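Local atomic coordinates of uncharacterized protein (Enterococcus faecalis, PDB entry 3D3Y), a protein that is of unknown function but resembles the metal-dependent peptidases of the M16 family and carries a domain of that family's inactive type. Residues 160-165 / 258-263; 252-257 / 300-305; 204-209 / 369-374; 69-74 / 98-103; 119-122 / 127-130. All coordinates share one frame; numbering follows the deposited sequence.

Contact 1. Residues 160-165 / 258-263; sequences SVYFNQ and NLAYNT
Tyr162 reaches from the last turn of its helix across Ala260 to Asn262, and the three meet in quite different ways along the length of the tyrosine. At the root of the side chain the fit is close. Tyr162 CD1 lies 3.6 Å from Ala260 CB, and Tyr162 CB rests on the same methyl, so the small alanine lets the ring settle almost onto the strand backbone. With CG trans to the backbone N (chi1 -180°), the ring is carried outward over the strand, and Tyr162 CE1 passes 4.0 Å from Tyr261 C. Ala260 sits in strand 255-262 of the five-stranded mixed sheet, where its backbone pairs with strand 411-421, while Tyr261 turns to the other side of the sheet and packs on helix 326-341. Helix 150-162 lies on the face that carries Ala260; there Arg240 makes a cation-pi contact with the Tyr162 ring and Phe314 also meets it. Toward the hydroxyl the contact stays close but becomes less directional. Asn262 ND2 donates to Tyr162 OH over 3.0 Å, but the angle at the hydrogen is only 127°, a weak bond between groups whose planes differ by 34°. A short amide suits this place because it brings a donor to the hydroxyl inside a buried site. The loose side begins just past the helix, where Gln165 is exposed and its side chain lies against Gln237 and Pro238.

Contact 2. Residues 252-257 / 300-305; sequences LAQSKL and LAYYAS. With ACT (acetate ion), chain C.
A polar cluster bridging two non-adjacent strands of the five-stranded mixed sheet, 255-262 and 303-309, is built from Gln254, Lys256, Tyr302 and Tyr303. The lysine amine is the hub: Lys256 NZ donates to Tyr303 OH at 2.8 Å, coming in at the edge of the phenol ring and in its plane. The same NZ gives a second bond to Gln254 OE1, also at 2.8 Å, from a position tilted 34° out of the carbonyl plane. Two oxygens, of a phenol and an amide, thus accept from the buried amine, which is probably protonated. Strand 314-321 runs between the two strands, and long side chains are needed to join them. Tyr303 takes part with its CG between the backbone N and the carbonyl carbon (chi1 64°), while Lys256 bends at chi2 before extending to its amine. The glutamine amide touches both tyrosines: Gln254 OE1 comes obliquely to 3.3 Å from Tyr303 CE2, and the amide plane lies nearly parallel to the Tyr302 ring, 4° apart, with Gln254 NE2 over one face and 3.5 Å from Tyr302 CG. The hydroxyl of Tyr302 turns elsewhere, to a hydrogen bond with Asp322. At the start of strand 255-262, Ser255 OG accepts from Gly420 N and lies beside an acetate ion, probably from the crystallisation liquor.

Contact 3. Residues 204-209 / 369-374; sequences FVLGDV and GAWLEK
One face of the Trp371 indole receives Leu206 CD1, which stands 3.8 Å from the centroid of the six-membered ring and only 10° off its normal. This is a CH-pi contact, with the methyl placed squarely over the benzo ring. At the rim of the same indole, Trp371 NE1 donates to Glu375 OE2 one helical turn on, a bond that meets the polar need of the ring without involving the strand. The other flat group, the Phe204 ring, stacks on His15, and Leu372 CD2 approaches it obliquely. That leucine methyl is the second point of attachment: it lies 3.6 Å from Phe204 CB and 3.9 Å from Leu206 CB, against two side chains that leave the same side of the strand. In Leu206, chi1 of 167° sets CG trans to the backbone N, and chi2 then turns CD1 to the indole. Strand 200-207 belongs to the six-stranded mixed sheet; the axes of its segment 204-207 and helix segment 369-374 come within 9.9 Å, their N-to-C directions 137° apart. The contact brings a helix from the later part of the chain against this sheet. Between the two segments its chemistry is wholly apolar, carbon meeting carbon, which implies that shape and burial hold them together; directional bonding comes from outside them, as in the salt bridge of Glu373 to Arg30 on neighbouring strand 24-34.

Contact 4. Residues 69-74 / 98-103; sequences ELYGAS and HYLQDS
Tyr71 and Leu100 meet at the base of a beta-hairpin, strands 74-82 and 85-95, where the loop leading into the first strand lies against the loop leaving the second. Leu100 CD1 sits over one face of the Tyr71 ring, 3.9 Å from its centroid, in a CH-pi contact. The opposite face is occupied by Glu69 O, so the ring is held between a backbone carbonyl and a leucine methyl. Two features of Tyr71 bring it there. Its backbone has positive phi, turning the chain after helix 60-69, and its chi1 of -36° lies well away from the usual -60°, with CG still beside the backbone N. Leu100 answers with CG also beside its own N and an extended chi2 of 167°, which sends both methyls toward the ring: CD1 reaches Tyr71 CG, and CD2 comes to 3.9 Å from Tyr71 CB. A branched aliphatic chain suits this place because two methyls can cover the ring and its root together. Val105, at the start of helix 105-118, touches both residues. Farther along, Ser103 turns its OG between the backbone N and the carbonyl carbon to bond Asp97. Tyr71 OH, hydrogen-bonded to Glu108 OE1, ends 3.3 Å from Ser103 CB.

Contact 5. Residues 119-122 / 127-130; sequences APNI and FEAE
Asn121 O is met by two groups from the other side of a tiny antiparallel hairpin. Glu128 N donates to it over 3.0 Å in a nearly straight bond, 163° at the hydrogen, and Phe127 CA adds a C-H...O contact at 3.5 Å. Asn121 is the centre of an inverse gamma turn, which carries the chain from Pro120 into the short strand 122-123. There Ile122 and Phe127 form a non-hydrogen-bonded pair with both side chains on one face. Ile122 CG1 stands over the centre of the Phe127 ring, 3.7 Å from the centroid, and its CD1 extends across the same face to 3.8 Å from Phe127 CE2. The beta-branched isoleucine can cover a ring while keeping its backbone extended. Pro120 lies farther off, at an oblique angle to that ring. Just before the strand, the Asn121 side chain lies alongside that of Glu128, Asn121 ND2 3.5 Å from Glu128 CB. Asn121 ND2 is hydrogen-bonded to Asn53 OD1, and Asn121 OD1 to Gln123 NE2. Glu128 is the N-cap of helix 129-148. Its chain bends at chi2 (-85°), which brings OE2 back to accept from Glu130 N at 3.1 Å, from above the carboxylate plane, and OE1 bonds Thr131 OG1. A carboxylate at the start of a helix, accepting from backbone N-H, would be expected to be favoured in its ionised form.

The contacts fall into two groups. Contacts 1 and 2, with centres 19 Å apart, both use strand 255-262 of the five-stranded sheet, at successive places along it. Contacts 3 and 4, also 19 Å apart between centres, lie on the opposite side of the chain's centre, with nearest atoms about 6 Å apart. Contact 5, 28 Å from contact 4 by centres, includes the start of helix 129-148, which is followed by helix 150-162 of contact 1. Along the chain, contacts 4 and 5 close before contact 1 opens, contacts 1 and 3 interleave, and contact 2 falls between the segments of contact 3. Contact 3 brings a late helix onto the six-stranded sheet, while contact 1 sets helix 150-162 against the other.

Contact 1. Residues 160-165 / 258-263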
# COMPACT_ATOMS: atom_id res chain seq x y z
N SER A 160 3.36 14.85 -4.61
CA SER A 160 2.42 15.97 -4.85
C SER A 160 2.74 16.71 -6.14
O SER A 160 1.84 17.15 -6.83
CB SER A 160 2.42 17.00 -3.72
OG SER A 160 1.76 16.47 -2.59
N VAL A 161 4.03 16.86 -6.44
CA VAL A 161 4.48 17.55 -7.65
C VAL A 161 4.21 16.64 -8.84
O VAL A 161 3.54 17.05 -9.80
CB VAL A 161 5.97 17.94 -7.61
CG1 VAL A 161 6.37 18.67 -8.92
CG2 VAL A 161 6.22 18.86 -6.43
N TYR A 162 4.71 15.40 -8.76
CA TYR A 162 4.52 14.45 -9.88
C TYR A 162 3.04 14.32 -10.27
O TYR A 162 2.69 14.37 -11.45
CB TYR A 162 5.17 13.06 -9.60
CG TYR A 162 4.98 12.09 -10.76
CD1 TYR A 162 5.86 12.10 -11.84
CD2 TYR A 162 3.88 11.22 -10.82
CE1 TYR A 162 5.69 11.23 -12.93
CE2 TYR A 162 3.69 10.35 -11.92
CZ TYR A 162 4.60 10.36 -12.96
OH TYR A 162 4.43 9.52 -14.06
N PHE A 163 2.18 14.14 -9.26
CA PHE A 163 0.73 13.95 -9.46
C PHE A 163 -0.11 15.22 -9.36
O PHE A 163 -1.29 15.19 -9.00
CB PHE A 163 0.21 12.94 -8.43
CG PHE A 163 0.79 11.55 -8.60
CD1 PHE A 163 0.38 10.75 -9.68
CD2 PHE A 163 1.70 11.04 -7.67
CE1 PHE A 163 0.88 9.46 -9.84
CE2 PHE A 163 2.23 9.75 -7.81
CZ PHE A 163 1.81 8.95 -8.91
N ASN A 164 0.51 16.34 -9.66
CA ASN A 164 -0.09 17.63 -9.41
C ASN A 164 -1.34 17.81 -10.26
O ASN A 164 -2.21 18.59 -9.91
CB ASN A 164 0.92 18.73 -9.71
CG ASN A 164 0.57 20.04 -9.04
OD1 ASN A 164 -0.25 20.08 -8.11
ND2 ASN A 164 1.20 21.12 -9.49
N GLN A 165 -1.44 17.07 -11.37
CA GLN A 165 -2.63 17.21 -12.21
C GLN A 165 -3.85 16.48 -11.60
O GLN A 165 -4.99 16.68 -12.04
CB GLN A 165 -2.36 16.81 -13.67
CG GLN A 165 -1.79 15.42 -13.89
CD GLN A 165 -1.50 15.13 -15.36
OE1 GLN A 165 -0.34 15.11 -15.81
NE2 GLN A 165 -2.59 14.92 -16.14
N ASN A 258 14.95 14.72 -4.51
CA ASN A 258 14.20 13.59 -5.06
C ASN A 258 13.73 13.84 -6.49
O ASN A 258 13.46 14.99 -6.88
CB ASN A 258 12.96 13.28 -4.18
CG ASN A 258 13.33 12.93 -2.75
OD1 ASN A 258 14.45 12.48 -2.44
ND2 ASN A 258 12.36 13.12 -1.84
N LEU A 259 13.59 12.76 -7.26
CA LEU A 259 13.25 12.86 -8.70
C LEU A 259 12.19 11.82 -8.99
O LEU A 259 12.28 10.68 -8.50
CB LEU A 259 14.46 12.55 -9.59
CG LEU A 259 15.71 13.43 -9.60
CD1 LEU A 259 16.57 13.20 -8.34
CD2 LEU A 259 16.50 13.08 -10.82
N ALA A 260 11.23 12.20 -9.82
CA ALA A 260 10.16 11.31 -10.24
C ALA A 260 10.14 11.20 -11.75
O ALA A 260 10.12 12.21 -12.47
CB ALA A 260 8.82 11.81 -9.74
N TYR A 261 10.07 9.96 -12.23
CA TYR A 261 10.06 9.65 -13.64
C TYR A 261 8.79 8.90 -14.00
O TYR A 261 8.34 8.06 -13.22
CB TYR A 261 11.19 8.67 -13.93
CG TYR A 261 12.59 9.13 -13.63
CD1 TYR A 261 13.42 9.61 -14.64
CD2 TYR A 261 13.11 9.01 -12.34
CE1 TYR A 261 14.73 10.00 -14.35
CE2 TYR A 261 14.43 9.38 -12.05
CZ TYR A 261 15.22 9.86 -13.06
OH TYR A 261 16.51 10.20 -12.75
N ASN A 262 8.24 9.18 -15.18
CA ASN A 262 7.14 8.38 -15.73
C ASN A 262 7.77 7.13 -16.38
O ASN A 262 8.71 7.25 -17.18
CB ASN A 262 6.36 9.21 -16.76
CG ASN A 262 5.16 8.47 -17.35
OD1 ASN A 262 5.31 7.57 -18.17
ND2 ASN A 262 3.98 8.87 -16.96
N THR A 263 7.28 5.96 -16.02
CA THR A 263 7.76 4.74 -16.64
C THR A 263 6.76 4.21 -17.65
O THR A 263 7.14 3.45 -18.54
CB THR A 263 7.98 3.61 -15.62
OG1 THR A 263 6.71 3.30 -15.02
CG2 THR A 263 8.98 4.03 -14.51

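Contact 2. Residues 252-257 / 300-305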
# COMPACT_ATOMS: atom_id res chain seq x y z
N LEU A 252 17.35 22.19 8.58
CA LEU A 252 17.62 20.74 8.48
C LEU A 252 19.09 20.55 8.62
O LEU A 252 19.85 21.48 8.34
CB LEU A 252 17.22 20.22 7.10
CG LEU A 252 15.83 20.46 6.49
CD1 LEU A 252 15.86 20.26 4.98
CD2 LEU A 252 14.79 19.57 7.14
N ALA A 253 19.52 19.36 9.04
CA ALA A 253 20.96 19.05 9.03
C ALA A 253 21.40 18.37 7.74
O ALA A 253 22.59 18.14 7.54
CB ALA A 253 21.33 18.20 10.22
N GLN A 254 20.44 18.09 6.85
CA GLN A 254 20.68 17.36 5.61
C GLN A 254 19.56 17.72 4.63
O GLN A 254 18.39 17.67 5.01
CB GLN A 254 20.61 15.84 5.87
CG GLN A 254 21.08 14.97 4.73
CD GLN A 254 20.95 13.47 5.04
OE1 GLN A 254 20.02 12.81 4.59
NE2 GLN A 254 21.90 12.95 5.80
N SER A 255 19.91 18.07 3.39
CA SER A 255 18.89 18.39 2.38
C SER A 255 18.40 17.12 1.71
O SER A 255 19.09 16.10 1.74
CB SER A 255 19.44 19.35 1.33
OG SER A 255 19.80 20.59 1.93
N LYS A 256 17.23 17.17 1.10
CA LYS A 256 16.69 16.04 0.36
C LYS A 256 16.55 16.42 -1.09
O LYS A 256 16.07 17.51 -1.41
CB LYS A 256 15.31 15.63 0.89
CG LYS A 256 15.27 15.40 2.41
CD LYS A 256 16.24 14.31 2.83
CE LYS A 256 16.18 13.96 4.31
NZ LYS A 256 17.22 12.89 4.61
N LEU A 257 16.99 15.54 -1.98
CA LEU A 257 16.80 15.81 -3.40
C LEU A 257 16.20 14.58 -4.07
O LEU A 257 16.84 13.53 -4.17
CB LEU A 257 18.15 16.23 -4.06
CG LEU A 257 18.13 16.45 -5.59
CD1 LEU A 257 17.14 17.61 -6.00
CD2 LEU A 257 19.55 16.72 -6.13
N LEU A 300 28.81 12.17 -2.82
CA LEU A 300 27.98 13.37 -2.90
C LEU A 300 26.58 13.17 -2.33
O LEU A 300 25.80 14.13 -2.25
CB LEU A 300 27.89 13.92 -4.32
CG LEU A 300 29.12 14.67 -4.85
CD1 LEU A 300 28.64 15.45 -6.05
CD2 LEU A 300 29.76 15.60 -3.81
N ALA A 301 26.28 11.95 -1.91
CA ALA A 301 24.99 11.71 -1.27
C ALA A 301 25.20 10.81 -0.08
O ALA A 301 26.03 9.91 -0.12
CB ALA A 301 24.01 11.07 -2.27
N TYR A 302 24.44 11.07 0.98
CA TYR A 302 24.44 10.21 2.17
C TYR A 302 23.70 8.93 1.87
O TYR A 302 24.00 7.88 2.42
CB TYR A 302 23.79 10.94 3.34
CG TYR A 302 24.57 12.14 3.72
CD1 TYR A 302 25.68 12.03 4.56
CD2 TYR A 302 24.24 13.41 3.22
CE1 TYR A 302 26.43 13.13 4.90
CE2 TYR A 302 25.01 14.54 3.57
CZ TYR A 302 26.10 14.37 4.40
OH TYR A 302 26.87 15.44 4.78
N TYR A 303 22.71 9.03 0.98
CA TYR A 303 22.02 7.87 0.46
C TYR A 303 21.41 8.24 -0.87
O TYR A 303 21.10 9.41 -1.11
CB TYR A 303 20.95 7.36 1.45
CG TYR A 303 19.82 8.35 1.69
CD1 TYR A 303 18.73 8.42 0.82
CD2 TYR A 303 19.86 9.20 2.79
CE1 TYR A 303 17.69 9.33 1.05
CE2 TYR A 303 18.85 10.10 3.04
CZ TYR A 303 17.77 10.17 2.19
OH TYR A 303 16.79 11.11 2.47
N ALA A 304 21.26 7.24 -1.74
CA ALA A 304 20.64 7.45 -3.03
C ALA A 304 19.94 6.16 -3.40
O ALA A 304 20.60 5.15 -3.55
CB ALA A 304 21.69 7.79 -4.08
N SER A 305 18.61 6.16 -3.54
CA SER A 305 17.99 4.90 -3.94
C SER A 305 16.81 5.11 -4.84
O SER A 305 16.31 6.23 -4.96
CB SER A 305 17.61 4.06 -2.73
OG SER A 305 16.57 4.69 -2.05
C ACT C . 22.72 21.05 3.91
O ACT C . 22.30 20.69 5.03
OXT ACT C . 21.94 20.93 2.94
CH3 ACT C . 24.08 21.59 3.75

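Contact 3. Residues 204-209 / 369-374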
# COMPACT_ATOMS: atom_id res chain seq x y z
N PHE A 204 -12.20 -12.65 2.39
CA PHE A 204 -11.31 -13.79 2.18
C PHE A 204 -11.13 -14.59 3.46
O PHE A 204 -11.00 -14.03 4.57
CB PHE A 204 -9.94 -13.30 1.70
CG PHE A 204 -9.97 -12.76 0.30
CD1 PHE A 204 -9.50 -13.53 -0.75
CD2 PHE A 204 -10.47 -11.48 0.04
CE1 PHE A 204 -9.54 -13.04 -2.05
CE2 PHE A 204 -10.50 -11.00 -1.26
CZ PHE A 204 -10.03 -11.77 -2.29
N VAL A 205 -11.12 -15.91 3.30
CA VAL A 205 -10.86 -16.82 4.39
C VAL A 205 -9.81 -17.80 3.90
O VAL A 205 -10.04 -18.54 2.93
CB VAL A 205 -12.14 -17.59 4.84
CG1 VAL A 205 -11.80 -18.50 6.01
CG2 VAL A 205 -13.22 -16.60 5.22
N LEU A 206 -8.66 -17.79 4.56
CA LEU A 206 -7.54 -18.65 4.22
C LEU A 206 -7.23 -19.54 5.42
O LEU A 206 -6.86 -19.05 6.51
CB LEU A 206 -6.30 -17.82 3.84
CG LEU A 206 -4.97 -18.58 3.76
CD1 LEU A 206 -4.86 -19.26 2.43
CD2 LEU A 206 -3.81 -17.65 3.94
N GLY A 207 -7.37 -20.85 5.22
CA GLY A 207 -7.09 -21.80 6.30
C GLY A 207 -7.73 -23.15 6.02
O GLY A 207 -8.28 -23.37 4.91
N ASP A 208 -7.66 -24.06 7.00
CA ASP A 208 -8.25 -25.39 6.86
C ASP A 208 -9.73 -25.27 7.14
O ASP A 208 -10.20 -25.58 8.23
CB ASP A 208 -7.58 -26.39 7.81
CG ASP A 208 -8.06 -27.83 7.60
OD1 ASP A 208 -8.85 -28.11 6.67
OD2 ASP A 208 -7.62 -28.69 8.37
N VAL A 209 -10.45 -24.78 6.13
CA VAL A 209 -11.87 -24.53 6.22
C VAL A 209 -12.54 -25.07 4.95
O VAL A 209 -11.87 -25.32 3.95
CB VAL A 209 -12.17 -23.00 6.30
CG1 VAL A 209 -11.70 -22.42 7.63
CG2 VAL A 209 -11.52 -22.26 5.13
N GLY A 369 -0.14 -13.74 5.05
CA GLY A 369 -0.51 -12.37 4.64
C GLY A 369 -0.19 -12.08 3.19
O GLY A 369 -0.99 -11.49 2.47
N ALA A 370 1.01 -12.49 2.77
CA ALA A 370 1.45 -12.31 1.39
C ALA A 370 0.56 -13.11 0.44
O ALA A 370 0.24 -12.66 -0.65
CB ALA A 370 2.91 -12.77 1.22
N TRP A 371 0.19 -14.30 0.87
CA TRP A 371 -0.67 -15.17 0.08
C TRP A 371 -2.03 -14.47 -0.15
O TRP A 371 -2.44 -14.30 -1.30
CB TRP A 371 -0.81 -16.55 0.74
CG TRP A 371 -1.51 -17.58 -0.10
CD1 TRP A 371 -2.16 -17.38 -1.29
CD2 TRP A 371 -1.69 -18.98 0.21
NE1 TRP A 371 -2.70 -18.56 -1.75
CE2 TRP A 371 -2.43 -19.55 -0.85
CE3 TRP A 371 -1.28 -19.80 1.28
CZ2 TRP A 371 -2.77 -20.91 -0.87
CZ3 TRP A 371 -1.62 -21.14 1.25
CH2 TRP A 371 -2.37 -21.69 0.19
N LEU A 372 -2.67 -14.02 0.93
CA LEU A 372 -3.92 -13.23 0.79
C LEU A 372 -3.82 -12.06 -0.20
O LEU A 372 -4.71 -11.90 -1.02
CB LEU A 372 -4.47 -12.74 2.15
CG LEU A 372 -5.23 -13.70 3.05
CD1 LEU A 372 -5.48 -13.06 4.42
CD2 LEU A 372 -6.57 -14.20 2.45
N GLU A 373 -2.74 -11.28 -0.14
CA GLU A 373 -2.50 -10.19 -1.10
C GLU A 373 -2.35 -10.65 -2.55
O GLU A 373 -2.86 -10.00 -3.45
CB GLU A 373 -1.30 -9.30 -0.71
CG GLU A 373 -1.44 -8.56 0.63
CD GLU A 373 -2.71 -7.69 0.72
OE1 GLU A 373 -3.19 -7.19 -0.32
OE2 GLU A 373 -3.24 -7.52 1.83
N LYS A 374 -1.62 -11.76 -2.78
CA LYS A 374 -1.55 -12.36 -4.11
C LYS A 374 -2.95 -12.76 -4.58
O LYS A 374 -3.30 -12.51 -5.73
CB LYS A 374 -0.63 -13.60 -4.13
CG LYS A 374 0.84 -13.27 -3.93
CD LYS A 374 1.79 -14.50 -4.04
CE LYS A 374 3.24 -14.03 -3.86
NZ LYS A 374 4.21 -15.15 -3.60

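Contact 4. Residues 69-74 / 98-103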
# COMPACT_ATOMS: atom_id res chain seq x y z
N GLU A 69 -11.92 -14.13 24.62
CA GLU A 69 -12.97 -15.14 24.57
C GLU A 69 -12.87 -15.91 23.27
O GLU A 69 -13.17 -17.13 23.25
CB GLU A 69 -14.37 -14.52 24.61
CG GLU A 69 -14.92 -14.21 25.98
CD GLU A 69 -16.25 -13.44 25.88
OE1 GLU A 69 -16.99 -13.55 24.86
OE2 GLU A 69 -16.54 -12.69 26.84
N LEU A 70 -12.47 -15.20 22.20
CA LEU A 70 -12.31 -15.81 20.89
C LEU A 70 -10.97 -16.53 20.78
O LEU A 70 -10.33 -16.55 19.71
CB LEU A 70 -12.47 -14.78 19.77
CG LEU A 70 -13.87 -14.12 19.67
CD1 LEU A 70 -13.81 -12.81 18.86
CD2 LEU A 70 -14.93 -15.11 19.08
N TYR A 71 -10.53 -17.14 21.87
CA TYR A 71 -9.35 -18.01 21.86
C TYR A 71 -8.07 -17.19 21.53
O TYR A 71 -7.12 -17.70 20.91
CB TYR A 71 -9.60 -19.24 20.94
CG TYR A 71 -11.07 -19.75 21.00
CD1 TYR A 71 -11.52 -20.58 22.04
CD2 TYR A 71 -11.99 -19.39 20.01
CE1 TYR A 71 -12.88 -21.03 22.11
CE2 TYR A 71 -13.34 -19.83 20.06
CZ TYR A 71 -13.78 -20.65 21.12
OH TYR A 71 -15.11 -21.08 21.15
N GLY A 72 -8.04 -15.93 21.96
CA GLY A 72 -6.85 -15.07 21.79
C GLY A 72 -6.64 -14.65 20.34
O GLY A 72 -5.52 -14.75 19.82
N ALA A 73 -7.71 -14.18 19.69
CA ALA A 73 -7.71 -13.73 18.29
C ALA A 73 -6.93 -12.43 18.12
O ALA A 73 -6.90 -11.62 19.03
CB ALA A 73 -9.17 -13.51 17.82
N SER A 74 -6.29 -12.24 16.96
CA SER A 74 -5.72 -10.96 16.59
C SER A 74 -6.74 -10.28 15.68
O SER A 74 -7.41 -10.94 14.84
CB SER A 74 -4.43 -11.13 15.79
OG SER A 74 -3.41 -11.62 16.64
N HIS A 98 -9.67 -27.22 15.18
CA HIS A 98 -8.89 -28.45 15.36
C HIS A 98 -8.01 -28.39 16.61
O HIS A 98 -7.76 -29.41 17.26
CB HIS A 98 -8.07 -28.75 14.09
CG HIS A 98 -7.19 -29.97 14.20
ND1 HIS A 98 -7.66 -31.25 13.95
CD2 HIS A 98 -5.88 -30.11 14.50
CE1 HIS A 98 -6.67 -32.12 14.11
NE2 HIS A 98 -5.58 -31.45 14.45
N TYR A 99 -7.58 -27.18 16.99
CA TYR A 99 -6.64 -27.01 18.10
C TYR A 99 -7.31 -26.56 19.39
O TYR A 99 -6.63 -26.32 20.39
CB TYR A 99 -5.51 -26.04 17.70
CG TYR A 99 -4.69 -26.60 16.58
CD1 TYR A 99 -3.70 -27.56 16.82
CD2 TYR A 99 -4.94 -26.23 15.26
CE1 TYR A 99 -2.97 -28.12 15.77
CE2 TYR A 99 -4.23 -26.78 14.21
CZ TYR A 99 -3.24 -27.72 14.47
OH TYR A 99 -2.53 -28.24 13.42
N LEU A 100 -8.64 -26.46 19.34
CA LEU A 100 -9.43 -26.00 20.47
C LEU A 100 -10.37 -27.11 20.98
O LEU A 100 -10.62 -28.11 20.28
CB LEU A 100 -10.22 -24.75 20.06
CG LEU A 100 -9.41 -23.61 19.40
CD1 LEU A 100 -10.33 -22.58 18.78
CD2 LEU A 100 -8.52 -22.92 20.41
N GLN A 101 -10.88 -26.93 22.20
CA GLN A 101 -11.66 -27.96 22.88
C GLN A 101 -13.18 -27.94 22.57
O GLN A 101 -13.70 -28.85 21.90
CB GLN A 101 -11.37 -27.94 24.38
CG GLN A 101 -11.53 -29.29 25.10
CD GLN A 101 -10.93 -30.47 24.32
OE1 GLN A 101 -9.91 -30.34 23.62
NE2 GLN A 101 -11.58 -31.64 24.44
N ASP A 102 -13.88 -26.93 23.07
CA ASP A 102 -15.30 -26.84 22.76
C ASP A 102 -15.50 -25.48 22.15
O ASP A 102 -15.69 -24.49 22.85
CB ASP A 102 -16.18 -27.00 24.00
CG ASP A 102 -15.94 -28.31 24.72
OD1 ASP A 102 -16.39 -29.39 24.24
OD2 ASP A 102 -15.30 -28.24 25.80
N SER A 103 -15.42 -25.44 20.82
CA SER A 103 -15.36 -24.18 20.10
C SER A 103 -16.19 -24.23 18.82
O SER A 103 -16.47 -25.30 18.27
CB SER A 103 -13.90 -23.85 19.75
OG SER A 103 -13.38 -24.78 18.80

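Contact 5. Residues 119-122 / 127-130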
# COMPACT_ATOMS: atom_id res chain seq x y z
N ALA A 119 -22.37 -2.78 13.88
CA ALA A 119 -22.75 -2.16 15.15
C ALA A 119 -21.60 -1.32 15.68
O ALA A 119 -21.11 -1.56 16.78
CB ALA A 119 -23.22 -3.22 16.21
N PRO A 120 -21.18 -0.31 14.89
CA PRO A 120 -20.11 0.56 15.38
C PRO A 120 -20.64 1.44 16.50
O PRO A 120 -21.86 1.47 16.75
CB PRO A 120 -19.79 1.41 14.15
CG PRO A 120 -21.09 1.48 13.42
CD PRO A 120 -21.60 0.09 13.53
N ASN A 121 -19.74 2.15 17.16
CA ASN A 121 -20.08 2.92 18.34
C ASN A 121 -20.65 4.29 17.93
O ASN A 121 -20.02 5.34 18.15
CB ASN A 121 -18.84 3.06 19.24
CG ASN A 121 -19.19 3.53 20.65
OD1 ASN A 121 -20.37 3.66 21.00
ND2 ASN A 121 -18.15 3.79 21.47
N ILE A 122 -21.82 4.26 17.31
CA ILE A 122 -22.50 5.46 16.84
C ILE A 122 -23.79 5.59 17.62
O ILE A 122 -24.52 4.58 17.77
CB ILE A 122 -22.80 5.40 15.30
CG1 ILE A 122 -21.48 5.21 14.50
CG2 ILE A 122 -23.65 6.63 14.84
CD1 ILE A 122 -21.69 5.08 13.02
N PHE A 127 -20.47 9.28 15.92
CA PHE A 127 -19.60 8.49 16.77
C PHE A 127 -19.57 9.02 18.20
O PHE A 127 -19.67 10.21 18.43
CB PHE A 127 -18.19 8.39 16.20
CG PHE A 127 -18.05 7.31 15.17
CD1 PHE A 127 -17.70 6.01 15.55
CD2 PHE A 127 -18.29 7.59 13.83
CE1 PHE A 127 -17.60 5.00 14.60
CE2 PHE A 127 -18.17 6.58 12.85
CZ PHE A 127 -17.83 5.28 13.23
N GLU A 128 -19.46 8.11 19.16
CA GLU A 128 -19.32 8.48 20.56
C GLU A 128 -18.18 9.52 20.69
O GLU A 128 -17.10 9.34 20.09
CB GLU A 128 -19.03 7.21 21.35
CG GLU A 128 -19.23 7.34 22.82
CD GLU A 128 -18.00 7.90 23.50
OE1 GLU A 128 -16.88 7.47 23.17
OE2 GLU A 128 -18.18 8.78 24.37
N ALA A 129 -18.45 10.60 21.43
CA ALA A 129 -17.59 11.79 21.42
C ALA A 129 -16.21 11.57 22.04
O ALA A 129 -15.19 12.06 21.53
CB ALA A 129 -18.30 12.95 22.12
N GLU A 130 -16.15 10.86 23.16
CA GLU A 130 -14.87 10.65 23.80
C GLU A 130 -14.00 9.87 22.87
O GLU A 130 -12.83 10.20 22.66
CB GLU A 130 -15.00 9.91 25.12
CG GLU A 130 -13.70 9.94 25.94
CD GLU A 130 -13.25 8.55 26.42
OE1 GLU A 130 -13.88 8.01 27.37
OE2 GLU A 130 -12.24 8.01 25.84